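Side-chain contact in levansucrase (Bacillus subtilis, PDB 1OYG), which belongs to the levansucrase/invertase family of beta-fructosidase-like carbohydrate-active enzymes, which are built largely from beta sheets: residues V171-S176 with L180-V185. Sequence-based numbering, arbitrary orientation.
Sequences VNVSAS and LNINGV
Asn172 N donates to Gly184 O (2.9 Å) and Asn172 O accepts from Asn183 N where the two arms of this beta hairpin pair antiparallel; Asn172, Leu180 and Ser174 bury the most surface. Between Asn172 and Val173 the register slips by one, a beta bulge that places Asn183 as the extra residue and Gly184 opposite Asn172. Glycine suits that position because a CB would jam against the preceding carbonyl oxygen. The side-chain amide of Asn172 is held by residues next to the paired segments: OD1 accepts from Gln170 NE2 and ND2 donates to Glu186 OE1.

Ser174 forms two backbone bonds with Asn181. With OG anti to the carbonyl carbon (chi1 -65°), its hydroxyl lies beside the backbone N and donates to Asn183 OD1 at 2.7 Å, meeting a lone pair in the carbonyl plane. Serine suits this place because its short hydroxyl can donate to the bulge residue.

Asn172, Ser174 and Asn181 share the polar face; Val171, Val173, Ala175, Leu180, Ile182 and Val185 form the apolar one. There Leu180 CB packs on Val173 CG1 (3.9 Å), while CD2 lies close against Ala175 CB (3.5 Å), a single methyl short enough to permit it.

This apolar face rests on Met97 of strand 94-101, beneath Val173 and Ile182, and on Tyr77 and Ile79 of strand 77-85, beneath Leu180. Strand 163-175 continues the sheet to strand 149-157, whereas strand 180-192 forms its outer edge in the family's five-bladed beta-propeller.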
loop_
_atom_site.group_PDB
_atom_site.type_symbol
_atom_site.label_atom_id
_atom_site.label_comp_id
_atom_site.label_asym_id
_atom_site.label_seq_id
_atom_site.Cartn_x
_atom_site.Cartn_y
_atom_site.Cartn_z
ATOM N N VAL A 171 12.096 13.700 -10.191
ATOM C CA VAL A 171 11.169 14.575 -10.897
ATOM C C VAL A 171 11.676 16.002 -10.752
ATOM O O VAL A 171 11.770 16.522 -9.642
ATOM C CB VAL A 171 9.734 14.470 -10.333
ATOM C CG1 VAL A 171 8.748 15.197 -11.250
ATOM C CG2 VAL A 171 9.326 13.012 -10.161
ATOM N N ASN A 172 12.038 16.612 -11.878
ATOM C CA ASN A 172 12.555 17.974 -11.909
ATOM C C ASN A 172 11.402 18.956 -11.998
ATOM O O ASN A 172 10.626 18.916 -12.943
ATOM C CB ASN A 172 13.517 18.145 -13.086
ATOM C CG ASN A 172 14.746 17.270 -12.953
ATOM O OD1 ASN A 172 15.233 17.043 -11.845
ATOM N ND2 ASN A 172 15.241 16.755 -14.072
ATOM N N VAL A 173 11.285 19.813 -10.989
ATOM C CA VAL A 173 10.150 20.721 -10.849
ATOM C C VAL A 173 10.613 22.136 -10.518
ATOM O O VAL A 173 11.300 22.349 -9.516
ATOM C CB VAL A 173 9.198 20.231 -9.730
ATOM C CG1 VAL A 173 8.036 21.205 -9.520
ATOM C CG2 VAL A 173 8.677 18.836 -10.045
ATOM N N SER A 174 10.225 23.094 -11.356
ATOM C CA SER A 174 10.477 24.509 -11.099
ATOM C C SER A 174 9.364 25.102 -10.250
ATOM O O SER A 174 8.188 24.812 -10.467
ATOM C CB SER A 174 10.563 25.282 -12.413
ATOM O OG SER A 174 11.685 24.869 -13.167
ATOM N N ALA A 175 9.744 25.940 -9.288
ATOM C CA ALA A 175 8.796 26.556 -8.369
ATOM C C ALA A 175 8.800 28.073 -8.505
ATOM O O ALA A 175 9.858 28.699 -8.586
ATOM C CB ALA A 175 9.127 26.165 -6.938
ATOM N N SER A 176 7.605 28.646 -8.533
ATOM C CA SER A 176 7.423 30.091 -8.483
ATOM C C SER A 176 6.384 30.429 -7.414
ATOM O O SER A 176 5.876 29.536 -6.732
ATOM C CB SER A 176 6.989 30.616 -9.852
ATOM O OG SER A 176 5.652 30.254 -10.145
ATOM N N LEU A 180 3.796 25.297 -9.706
ATOM C CA LEU A 180 4.866 24.321 -9.865
ATOM C C LEU A 180 4.743 23.788 -11.279
ATOM O O LEU A 180 3.633 23.587 -11.771
ATOM C CB LEU A 180 4.723 23.161 -8.876
ATOM C CG LEU A 180 4.937 23.463 -7.390
ATOM C CD1 LEU A 180 4.824 22.175 -6.586
ATOM C CD2 LEU A 180 6.280 24.134 -7.136
ATOM N N ASN A 181 5.878 23.555 -11.929
ATOM C CA ASN A 181 5.899 23.060 -13.300
ATOM C C ASN A 181 6.881 21.900 -13.420
ATOM O O ASN A 181 8.038 22.028 -13.038
ATOM C CB ASN A 181 6.262 24.195 -14.265
ATOM C CG ASN A 181 5.213 25.303 -14.284
ATOM O OD1 ASN A 181 4.296 25.293 -15.105
ATOM N ND2 ASN A 181 5.333 26.250 -13.362
ATOM N N ILE A 182 6.410 20.758 -13.915
ATOM C CA ILE A 182 7.276 19.603 -14.137
ATOM C C ILE A 182 8.048 19.821 -15.435
ATOM O O ILE A 182 7.454 19.975 -16.500
ATOM C CB ILE A 182 6.458 18.285 -14.195
ATOM C CG1 ILE A 182 5.759 18.021 -12.860
ATOM C CG2 ILE A 182 7.368 17.109 -14.551
ATOM C CD1 ILE A 182 4.630 17.013 -12.940
ATOM N N ASN A 183 9.371 19.849 -15.333
ATOM C CA ASN A 183 10.241 20.047 -16.489
ATOM C C ASN A 183 10.633 18.735 -17.159
ATOM O O ASN A 183 10.897 18.697 -18.363
ATOM C CB ASN A 183 11.488 20.829 -16.069
ATOM C CG ASN A 183 11.148 22.173 -15.471
ATOM O OD1 ASN A 183 11.576 22.504 -14.365
ATOM N ND2 ASN A 183 10.355 22.950 -16.193
ATOM N N GLY A 184 10.647 17.661 -16.380
ATOM C CA GLY A 184 11.037 16.358 -16.879
ATOM C C GLY A 184 11.521 15.475 -15.753
ATOM O O GLY A 184 11.381 15.820 -14.584
ATOM N N VAL A 185 12.083 14.330 -16.114
ATOM C CA VAL A 185 12.635 13.396 -15.149
ATOM C C VAL A 185 14.065 13.024 -15.514
ATOM O O VAL A 185 14.511 13.219 -16.644
ATOM C CB VAL A 185 11.778 12.105 -15.024
ATOM C CG1 VAL A 185 10.346 12.445 -14.631
ATOM C CG2 VAL A 185 11.807 11.286 -16.318
HETATM O O HOH W 1 6.955 27.212 -11.760
#